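Local coordinates for protein aminoglycoside N(6')acetyltransferase (PDB 3F5B) that probably transfers an acyl group, most likely acetyl from acetyl-CoA, to an amine of an aminoglycoside, as a member of the GNAT acetyltransferase family, at residues F15-M20 and I116-L121; T65-Y70 and L121-D126. All blocks are in the same frame, centred on the assembly; numbering follows the deposited sequence. Where two conformers were deposited one is given.

Interaction 1. Residues F15-M20 and I116-L121; sequences FCFKQM and IHEFIL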
ATOM      1  N   PHE A  15     -12.437   7.033  -5.329  1.00 24.71           N
ATOM      2  CA  PHE A  15     -11.065   7.251  -5.744  1.00 26.00           C
ATOM      3  C   PHE A  15     -10.672   6.543  -7.045  1.00 27.09           C
ATOM      4  O   PHE A  15     -11.299   5.547  -7.447  1.00 25.72           O
ATOM      5  CB  PHE A  15     -10.105   6.785  -4.643  1.00 26.83           C
ATOM      6  CG  PHE A  15     -10.394   7.385  -3.296  1.00 26.78           C
ATOM      7  CD1 PHE A  15     -10.405   8.770  -3.130  1.00 25.95           C
ATOM      8  CD2 PHE A  15     -10.630   6.568  -2.199  1.00 26.75           C
ATOM      9  CE1 PHE A  15     -10.637   9.322  -1.869  1.00 25.01           C
ATOM     10  CE2 PHE A  15     -10.896   7.113  -0.942  1.00 26.78           C
ATOM     11  CZ  PHE A  15     -10.904   8.482  -0.785  1.00 26.41           C
ATOM     12  N   CYS A  16      -9.618   7.077  -7.664  1.00 26.62           N
ATOM     13  CA  CYS A  16      -9.079   6.593  -8.925  1.00 29.65           C
ATOM     14  C   CYS A  16      -7.622   6.245  -8.674  1.00 27.98           C
ATOM     15  O   CYS A  16      -6.946   6.944  -7.912  1.00 28.62           O
ATOM     16  CB  CYS A  16      -9.156   7.715  -9.961  1.00 33.01           C
ATOM     17  SG  CYS A  16      -8.535   7.245 -11.577  1.00 42.38           S
ATOM     18  N   PHE A  17      -7.137   5.173  -9.284  1.00 25.77           N
ATOM     19  CA  PHE A  17      -5.745   4.736  -9.077  1.00 25.52           C
ATOM     20  C   PHE A  17      -5.081   4.496 -10.438  1.00 25.71           C
ATOM     21  O   PHE A  17      -5.705   3.929 -11.356  1.00 26.02           O
ATOM     22  CB  PHE A  17      -5.690   3.441  -8.223  1.00 24.40           C
ATOM     23  CG  PHE A  17      -6.449   3.542  -6.922  1.00 24.82           C
ATOM     24  CD1 PHE A  17      -5.823   4.013  -5.782  1.00 23.02           C
ATOM     25  CD2 PHE A  17      -7.811   3.161  -6.854  1.00 25.12           C
ATOM     26  CE1 PHE A  17      -6.548   4.108  -4.532  1.00 24.49           C
ATOM     27  CE2 PHE A  17      -8.553   3.274  -5.639  1.00 24.18           C
ATOM     28  CZ  PHE A  17      -7.930   3.766  -4.482  1.00 24.16           C
ATOM     29  N   LYS A  18      -3.835   4.927 -10.565  1.00 24.33           N
ATOM     30  CA  LYS A  18      -3.076   4.693 -11.793  1.00 24.49           C
ATOM     31  C   LYS A  18      -1.631   4.438 -11.487  1.00 24.22           C
ATOM     32  O   LYS A  18      -1.108   4.934 -10.512  1.00 24.48           O
ATOM     33  CB  LYS A  18      -3.177   5.841 -12.833  1.00 27.94           C
ATOM     34  CG  LYS A  18      -3.813   7.160 -12.423  1.00 30.97           C
ATOM     35  CD  LYS A  18      -5.353   7.155 -12.655  1.00 32.55           C
ATOM     36  CE  LYS A  18      -5.854   7.741 -14.052  1.00 33.46           C
ATOM     37  NZ  LYS A  18      -6.297   6.698 -15.109  1.00 29.16           N
ATOM     38  N   GLN A  19      -0.978   3.692 -12.369  1.00 24.15           N
ATOM     39  CA  GLN A  19       0.446   3.552 -12.298  1.00 24.60           C
ATOM     40  C   GLN A  19       1.057   4.920 -12.523  1.00 26.72           C
ATOM     41  O   GLN A  19       0.554   5.736 -13.294  1.00 26.64           O
ATOM     42  CB  GLN A  19       0.952   2.517 -13.293  1.00 24.27           C
ATOM     43  CG  GLN A  19       0.557   1.120 -12.832  1.00 25.26           C
ATOM     44  CD  GLN A  19       0.783   0.021 -13.847  1.00 26.77           C
ATOM     45  OE1 GLN A  19       1.466   0.205 -14.851  1.00 26.65           O
ATOM     46  NE2 GLN A  19       0.164  -1.157 -13.590  1.00 29.00           N
HETATM   47  N   MSE A  20       2.144   5.187 -11.823  1.00 28.32           N
HETATM   48  CA  MSE A  20       2.878   6.440 -11.934  0.50 28.64           C
HETATM   49  C   MSE A  20       3.418   6.670 -13.335  1.00 29.98           C
HETATM   50  O   MSE A  20       3.825   5.710 -14.003  1.00 26.14           O
HETATM   51  CB  MSE A  20       4.061   6.387 -10.973  0.50 30.03           C
HETATM   52  CG  MSE A  20       3.663   6.427  -9.520  0.50 31.46           C
HETATM   53 SE   MSE A  20       3.348   8.268  -9.027  0.50 32.68          SE
HETATM   54  CE  MSE A  20       5.162   8.975  -9.295  0.50 31.68           C
ATOM     55  N   ILE A 116      -7.977   1.955   0.853  1.00 24.34           N
ATOM     56  CA  ILE A 116      -7.410   0.613   0.812  1.00 26.09           C
ATOM     57  C   ILE A 116      -8.376  -0.338   0.099  1.00 25.90           C
ATOM     58  O   ILE A 116      -7.979  -1.043  -0.844  1.00 25.81           O
ATOM     59  CB  ILE A 116      -7.071   0.080   2.248  1.00 25.74           C
ATOM     60  CG1 ILE A 116      -5.866   0.837   2.842  1.00 25.96           C
ATOM     61  CG2 ILE A 116      -6.882  -1.453   2.220  1.00 26.79           C
ATOM     62  CD1 ILE A 116      -5.677   0.659   4.342  1.00 24.37           C
ATOM     63  N   HIS A 117      -9.638  -0.348   0.530  1.00 25.66           N
ATOM     64  CA  HIS A 117     -10.622  -1.249  -0.070  1.00 26.38           C
ATOM     65  C   HIS A 117     -10.850  -0.972  -1.549  1.00 26.60           C
ATOM     66  O   HIS A 117     -10.885  -1.907  -2.371  1.00 24.50           O
ATOM     67  CB  HIS A 117     -11.951  -1.231   0.662  1.00 27.68           C
ATOM     68  CG  HIS A 117     -11.886  -1.833   2.034  1.00 28.21           C
ATOM     69  ND1 HIS A 117     -12.933  -1.752   2.919  1.00 27.53           N
ATOM     70  CD2 HIS A 117     -10.890  -2.487   2.679  1.00 27.80           C
ATOM     71  CE1 HIS A 117     -12.595  -2.349   4.051  1.00 28.26           C
ATOM     72  NE2 HIS A 117     -11.365  -2.816   3.926  1.00 29.40           N
ATOM     73  N   GLU A 118     -10.974   0.299  -1.899  1.00 22.26           N
ATOM     74  CA  GLU A 118     -11.162   0.625  -3.325  1.00 22.73           C
ATOM     75  C   GLU A 118      -9.944   0.276  -4.179  1.00 22.91           C
ATOM     76  O   GLU A 118     -10.074  -0.137  -5.331  1.00 24.43           O
ATOM     77  CB  GLU A 118     -11.525   2.100  -3.481  1.00 23.73           C
ATOM     78  CG  GLU A 118     -12.938   2.438  -2.950  1.00 23.55           C
ATOM     79  CD  GLU A 118     -13.323   3.884  -3.261  1.00 25.16           C
ATOM     80  OE1 GLU A 118     -12.484   4.566  -3.871  1.00 25.92           O
ATOM     81  OE2 GLU A 118     -14.441   4.343  -2.897  1.00 23.62           O
ATOM     82  N   PHE A 119      -8.747   0.452  -3.641  1.00 22.78           N
ATOM     83  CA  PHE A 119      -7.540   0.078  -4.394  1.00 23.60           C
ATOM     84  C   PHE A 119      -7.491  -1.426  -4.676  1.00 24.25           C
ATOM     85  O   PHE A 119      -7.275  -1.858  -5.830  1.00 22.09           O
ATOM     86  CB  PHE A 119      -6.306   0.538  -3.651  1.00 25.16           C
ATOM     87  CG  PHE A 119      -5.001   0.158  -4.314  1.00 27.14           C
ATOM     88  CD1 PHE A 119      -4.621   0.715  -5.543  1.00 26.86           C
ATOM     89  CD2 PHE A 119      -4.146  -0.746  -3.697  1.00 28.74           C
ATOM     90  CE1 PHE A 119      -3.397   0.362  -6.151  1.00 28.77           C
ATOM     91  CE2 PHE A 119      -2.910  -1.105  -4.300  1.00 29.29           C
ATOM     92  CZ  PHE A 119      -2.542  -0.549  -5.519  1.00 28.61           C
ATOM     93  N   ILE A 120      -7.706  -2.221  -3.626  1.00 23.83           N
ATOM     94  CA  ILE A 120      -7.692  -3.679  -3.777  1.00 24.36           C
ATOM     95  C   ILE A 120      -8.756  -4.153  -4.756  1.00 23.85           C
ATOM     96  O   ILE A 120      -8.454  -4.969  -5.630  1.00 22.61           O
ATOM     97  CB  ILE A 120      -7.869  -4.415  -2.420  1.00 24.12           C
ATOM     98  CG1 ILE A 120      -6.652  -4.129  -1.553  1.00 25.90           C
ATOM     99  CG2 ILE A 120      -8.025  -5.957  -2.656  1.00 26.03           C
ATOM    100  CD1 ILE A 120      -6.870  -4.387  -0.052  1.00 26.33           C
ATOM    101  N   LEU A 121      -9.993  -3.657  -4.614  1.00 23.73           N
ATOM    102  CA  LEU A 121     -11.048  -4.030  -5.525  1.00 23.82           C
ATOM    103  C   LEU A 121     -10.895  -3.519  -6.956  1.00 24.77           C
ATOM    104  O   LEU A 121     -11.347  -4.186  -7.895  1.00 26.01           O
ATOM    105  CB  LEU A 121     -12.449  -3.678  -4.967  1.00 25.44           C
ATOM    106  CG  LEU A 121     -12.758  -4.283  -3.592  1.00 27.39           C
ATOM    107  CD1 LEU A 121     -14.030  -3.718  -3.029  1.00 28.85           C
ATOM    108  CD2 LEU A 121     -12.827  -5.836  -3.657  1.00 28.20           C
TER
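In this GNAT-type alpha/beta fold, the first strand of the mixed sheet, an outermost one, packs against helix 109-123: Phe15 and Phe17, on the same side of the strand, meet the consecutive helix residues Glu118 and Phe119. The axes of 15-19 and 116-121 approach to 8.8 Å. Phe119 directs the edge of its ring at the face of Phe17, an edge-to-face pair with planes at 62°. The centroids of these two rings are 5.2 Å apart. The CG of Phe119 is anti to the backbone N (chi1 178°), which carries the ring alongside the strand, past one face of Phe17, so that its CD1 edge meets that face. The beta-carbon joins in: Phe119 CB lies 3.8 Å from the centroid of the Phe17 ring, a CH-pi contact over the face. Closest of the ring atoms are Phe17 CD1 and Phe119 CD1, at 3.5 Å. The Phe17 ring also reaches the helix backbone, where its CE2 comes within 3.6 Å of Glu118 C.

The polar part of the contact comes from Glu118, whose chain is extended beyond CG and delivers its buried carboxylate to the backbone at Phe15. OE2 is engaged separately by Arg14 N and Gln114 NE2, so both oxygens have N-H partners, which probably favours the ionised form. The N-H of Phe15 points at OE1 nearly straight (160°). Phe15 N donates to the syn lone pair of Glu118 OE1 at 2.9 Å.

Interaction 2. Residues T65-Y70 and L121-D126; sequences THWIAY and LSQFSD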
ATOM      1  N   THR A  65       5.571  -2.270  -8.464  1.00 25.51           N
ATOM      2  CA  THR A  65       4.727  -1.346  -9.242  1.00 26.01           C
ATOM      3  C   THR A  65       4.425  -0.138  -8.359  1.00 26.52           C
ATOM      4  O   THR A  65       4.252  -0.273  -7.134  1.00 26.43           O
ATOM      5  CB  THR A  65       3.405  -2.024  -9.656  1.00 26.89           C
ATOM      6  OG1 THR A  65       3.717  -3.189 -10.416  1.00 28.64           O
ATOM      7  CG2 THR A  65       2.573  -1.146 -10.526  1.00 27.49           C
ATOM      8  N   HIS A  66       4.459   1.038  -8.964  1.00 25.57           N
ATOM      9  CA  HIS A  66       4.314   2.294  -8.217  1.00 25.63           C
ATOM     10  C   HIS A  66       3.037   2.983  -8.702  1.00 25.74           C
ATOM     11  O   HIS A  66       2.836   3.122  -9.920  1.00 26.45           O
ATOM     12  CB  HIS A  66       5.547   3.164  -8.426  1.00 25.12           C
ATOM     13  CG  HIS A  66       6.791   2.562  -7.833  1.00 25.37           C
ATOM     14  ND1 HIS A  66       7.337   3.007  -6.648  1.00 25.01           N
ATOM     15  CD2 HIS A  66       7.538   1.499  -8.217  1.00 25.28           C
ATOM     16  CE1 HIS A  66       8.398   2.267  -6.353  1.00 25.67           C
ATOM     17  NE2 HIS A  66       8.538   1.344  -7.288  1.00 24.86           N
ATOM     18  N   TRP A  67       2.195   3.367  -7.748  1.00 25.87           N
ATOM     19  CA  TRP A  67       0.856   3.874  -8.008  1.00 25.19           C
ATOM     20  C   TRP A  67       0.625   5.217  -7.328  1.00 26.35           C
ATOM     21  O   TRP A  67       1.305   5.584  -6.335  1.00 25.33           O
ATOM     22  CB  TRP A  67      -0.231   2.925  -7.448  1.00 24.82           C
ATOM     23  CG  TRP A  67      -0.158   1.506  -7.863  1.00 25.82           C
ATOM     24  CD1 TRP A  67       0.621   0.519  -7.310  1.00 26.51           C
ATOM     25  CD2 TRP A  67      -0.915   0.890  -8.897  1.00 25.84           C
ATOM     26  NE1 TRP A  67       0.367  -0.700  -7.936  1.00 26.20           N
ATOM     27  CE2 TRP A  67      -0.567  -0.490  -8.916  1.00 26.99           C
ATOM     28  CE3 TRP A  67      -1.875   1.363  -9.814  1.00 25.86           C
ATOM     29  CZ2 TRP A  67      -1.126  -1.393  -9.832  1.00 27.01           C
ATOM     30  CZ3 TRP A  67      -2.449   0.452 -10.701  1.00 25.89           C
ATOM     31  CH2 TRP A  67      -2.077  -0.908 -10.703  1.00 26.31           C
ATOM     32  N   ILE A  68      -0.379   5.927  -7.855  1.00 25.88           N
ATOM     33  CA  ILE A  68      -0.849   7.192  -7.282  1.00 25.73           C
ATOM     34  C   ILE A  68      -2.386   7.099  -7.166  1.00 26.59           C
ATOM     35  O   ILE A  68      -3.049   6.585  -8.074  1.00 26.84           O
ATOM     36  CB  ILE A  68      -0.323   8.434  -8.108  1.00 25.32           C
ATOM     37  CG1 ILE A  68      -0.725   9.792  -7.484  1.00 27.42           C
ATOM     38  CG2 ILE A  68      -0.717   8.387  -9.597  1.00 26.19           C
ATOM     39  CD1 ILE A  68       0.207  10.938  -8.008  1.00 27.35           C
ATOM     40  N   ALA A  69      -2.932   7.578  -6.051  1.00 24.71           N
ATOM     41  CA  ALA A  69      -4.395   7.608  -5.826  1.00 23.44           C
ATOM     42  C   ALA A  69      -4.883   9.022  -6.016  1.00 24.22           C
ATOM     43  O   ALA A  69      -4.237   9.968  -5.522  1.00 23.68           O
ATOM     44  CB  ALA A  69      -4.710   7.153  -4.407  1.00 24.87           C
ATOM     45  N   TYR A  70      -6.038   9.166  -6.680  1.00 23.90           N
ATOM     46  CA  TYR A  70      -6.645  10.457  -6.966  1.00 24.95           C
ATOM     47  C   TYR A  70      -8.031  10.553  -6.325  1.00 25.82           C
ATOM     48  O   TYR A  70      -8.754   9.563  -6.278  1.00 24.35           O
ATOM     49  CB  TYR A  70      -6.825  10.642  -8.481  1.00 27.10           C
ATOM     50  CG  TYR A  70      -5.568  11.110  -9.157  1.00 29.99           C
ATOM     51  CD1 TYR A  70      -4.535  10.213  -9.459  1.00 31.74           C
ATOM     52  CD2 TYR A  70      -5.393  12.452  -9.459  1.00 31.43           C
ATOM     53  CE1 TYR A  70      -3.351  10.656 -10.074  1.00 33.10           C
ATOM     54  CE2 TYR A  70      -4.228  12.906 -10.064  1.00 33.39           C
ATOM     55  CZ  TYR A  70      -3.217  12.001 -10.367  1.00 34.71           C
ATOM     56  OH  TYR A  70      -2.078  12.485 -10.969  1.00 38.51           O
ATOM     57  N   LEU A 121      -9.993  -3.657  -4.614  1.00 23.73           N
ATOM     58  CA  LEU A 121     -11.048  -4.030  -5.525  1.00 23.82           C
ATOM     59  C   LEU A 121     -10.895  -3.519  -6.956  1.00 24.77           C
ATOM     60  O   LEU A 121     -11.347  -4.186  -7.895  1.00 26.01           O
ATOM     61  CB  LEU A 121     -12.449  -3.678  -4.967  1.00 25.44           C
ATOM     62  CG  LEU A 121     -12.758  -4.283  -3.592  1.00 27.39           C
ATOM     63  CD1 LEU A 121     -14.030  -3.718  -3.029  1.00 28.85           C
ATOM     64  CD2 LEU A 121     -12.827  -5.836  -3.657  1.00 28.20           C
ATOM     65  N   SER A 122     -10.291  -2.348  -7.124  1.00 24.66           N
ATOM     66  CA  SER A 122     -10.083  -1.755  -8.454  1.00 24.97           C
ATOM     67  C   SER A 122      -8.900  -2.369  -9.221  1.00 25.66           C
ATOM     68  O   SER A 122      -8.935  -2.434 -10.448  1.00 23.19           O
ATOM     69  CB  SER A 122      -9.797  -0.233  -8.335  1.00 24.81           C
ATOM     70  OG  SER A 122     -10.938   0.446  -7.810  1.00 28.96           O
ATOM     71  N   GLN A 123      -7.856  -2.772  -8.491  1.00 25.47           N
ATOM     72  CA  GLN A 123      -6.588  -3.220  -9.111  1.00 26.93           C
ATOM     73  C   GLN A 123      -6.219  -4.690  -8.822  1.00 27.62           C
ATOM     74  O   GLN A 123      -5.357  -5.276  -9.491  1.00 25.36           O
ATOM     75  CB  GLN A 123      -5.430  -2.285  -8.700  1.00 27.70           C
ATOM     76  CG  GLN A 123      -5.602  -0.784  -9.108  1.00 29.44           C
ATOM     77  CD  GLN A 123      -5.773  -0.581 -10.603  1.00 30.16           C
ATOM     78  OE1 GLN A 123      -5.364  -1.414 -11.404  1.00 30.79           O
ATOM     79  NE2 GLN A 123      -6.435   0.496 -10.981  1.00 32.68           N
ATOM     80  N   PHE A 124      -6.855  -5.299  -7.829  1.00 27.06           N
ATOM     81  CA  PHE A 124      -6.431  -6.649  -7.447  1.00 27.65           C
ATOM     82  C   PHE A 124      -7.607  -7.525  -7.097  1.00 28.54           C
ATOM     83  O   PHE A 124      -7.491  -8.407  -6.263  1.00 27.66           O
ATOM     84  CB  PHE A 124      -5.420  -6.568  -6.290  1.00 27.70           C
ATOM     85  CG  PHE A 124      -4.130  -5.886  -6.683  1.00 27.93           C
ATOM     86  CD1 PHE A 124      -3.148  -6.598  -7.369  1.00 29.62           C
ATOM     87  CD2 PHE A 124      -3.921  -4.536  -6.412  1.00 28.44           C
ATOM     88  CE1 PHE A 124      -1.945  -5.984  -7.759  1.00 30.04           C
ATOM     89  CE2 PHE A 124      -2.733  -3.891  -6.815  1.00 28.91           C
ATOM     90  CZ  PHE A 124      -1.741  -4.622  -7.493  1.00 29.45           C
ATOM     91  N   SER A 125      -8.736  -7.286  -7.754  1.00 28.86           N
ATOM     92  CA  SER A 125      -9.956  -8.029  -7.474  1.00 31.61           C
ATOM     93  C   SER A 125      -9.823  -9.542  -7.722  1.00 32.87           C
ATOM     94  O   SER A 125     -10.563 -10.341  -7.149  1.00 33.51           O
ATOM     95  CB  SER A 125     -11.108  -7.457  -8.303  1.00 32.95           C
ATOM     96  OG  SER A 125     -10.925  -7.809  -9.664  1.00 35.83           O
ATOM     97  N   ASP A 126      -8.893  -9.891  -8.598  1.00 34.37           N
ATOM     98  CA  ASP A 126      -8.536 -11.252  -9.020  1.00 37.24           C
ATOM     99  C   ASP A 126      -7.477 -11.903  -8.102  1.00 36.80           C
ATOM    100  O   ASP A 126      -7.134 -13.075  -8.250  1.00 37.01           O
ATOM    101  CB  ASP A 126      -7.903 -11.095 -10.398  1.00 40.10           C
ATOM    102  CG  ASP A 126      -7.030  -9.824 -10.475  1.00 42.74           C
ATOM    103  OD1 ASP A 126      -6.286  -9.521  -9.497  1.00 43.65           O
ATOM    104  OD2 ASP A 126      -7.107  -9.113 -11.492  1.00 45.01           O
TER
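Bent at chi2 (-58°), the chain of Gln123 brings its amide obliquely against the six-membered ring of Trp67, at CZ3 and CH2; the CG of Trp67 stands beside its backbone N (chi1 -53°), and the indole reaches from the strand toward the helix end. Gln123 OE1 lies 3.4 Å from Trp67 CH2, and Gln123 CD is 3.5 Å from Trp67 CZ3. Amide and indole planes are 41° apart, so the two groups are inclined to each other rather than stacked. The aliphatic part of the glutamine follows, Gln123 CG approaching Trp67 CZ3 to 3.7 Å. Phe124, the first residue to leave helical geometry, adds the end of its ring, with Phe124 CZ 4.0 Å from Trp67 CZ2 in a looser apolar contact. No hydrogen bond links the segments; the indole NE1 instead bonds to Thr81 OG1, which helps fix the rotation of the ring. This contact joins the C-terminal end of helix 109-123 to strand 65-71. Phe119, one turn earlier in that helix, meets the indole edge-to-face, while strand 74-84 supplies Thr81 to both Trp67 and Phe124, and Gln19 of strand 15-19 touches Trp67.

The two contacts have centres about 4 Å apart and lie on the same side of the chain's centre. Both place helix 109-123 against one end of the mixed sheet, interaction 1 through strand 15-19 and interaction 2 through its antiparallel neighbour 65-71; their helix segments share Leu121. Along the chain the segments come in the order 15-20, 65-70, 116-121, 121-126, so the contacts cross. Between the strands, probable hydrogen bonds join Cys16 O to Tyr70 N (2.7 Å) and Met20 N to His66 O (2.9 Å). The same helix covers both strands jointly, Phe119 meeting both Phe17 and Trp67; together the contacts seat the C-terminal half of helix 109-123 on outermost strand 15-19 and its neighbour 65-71.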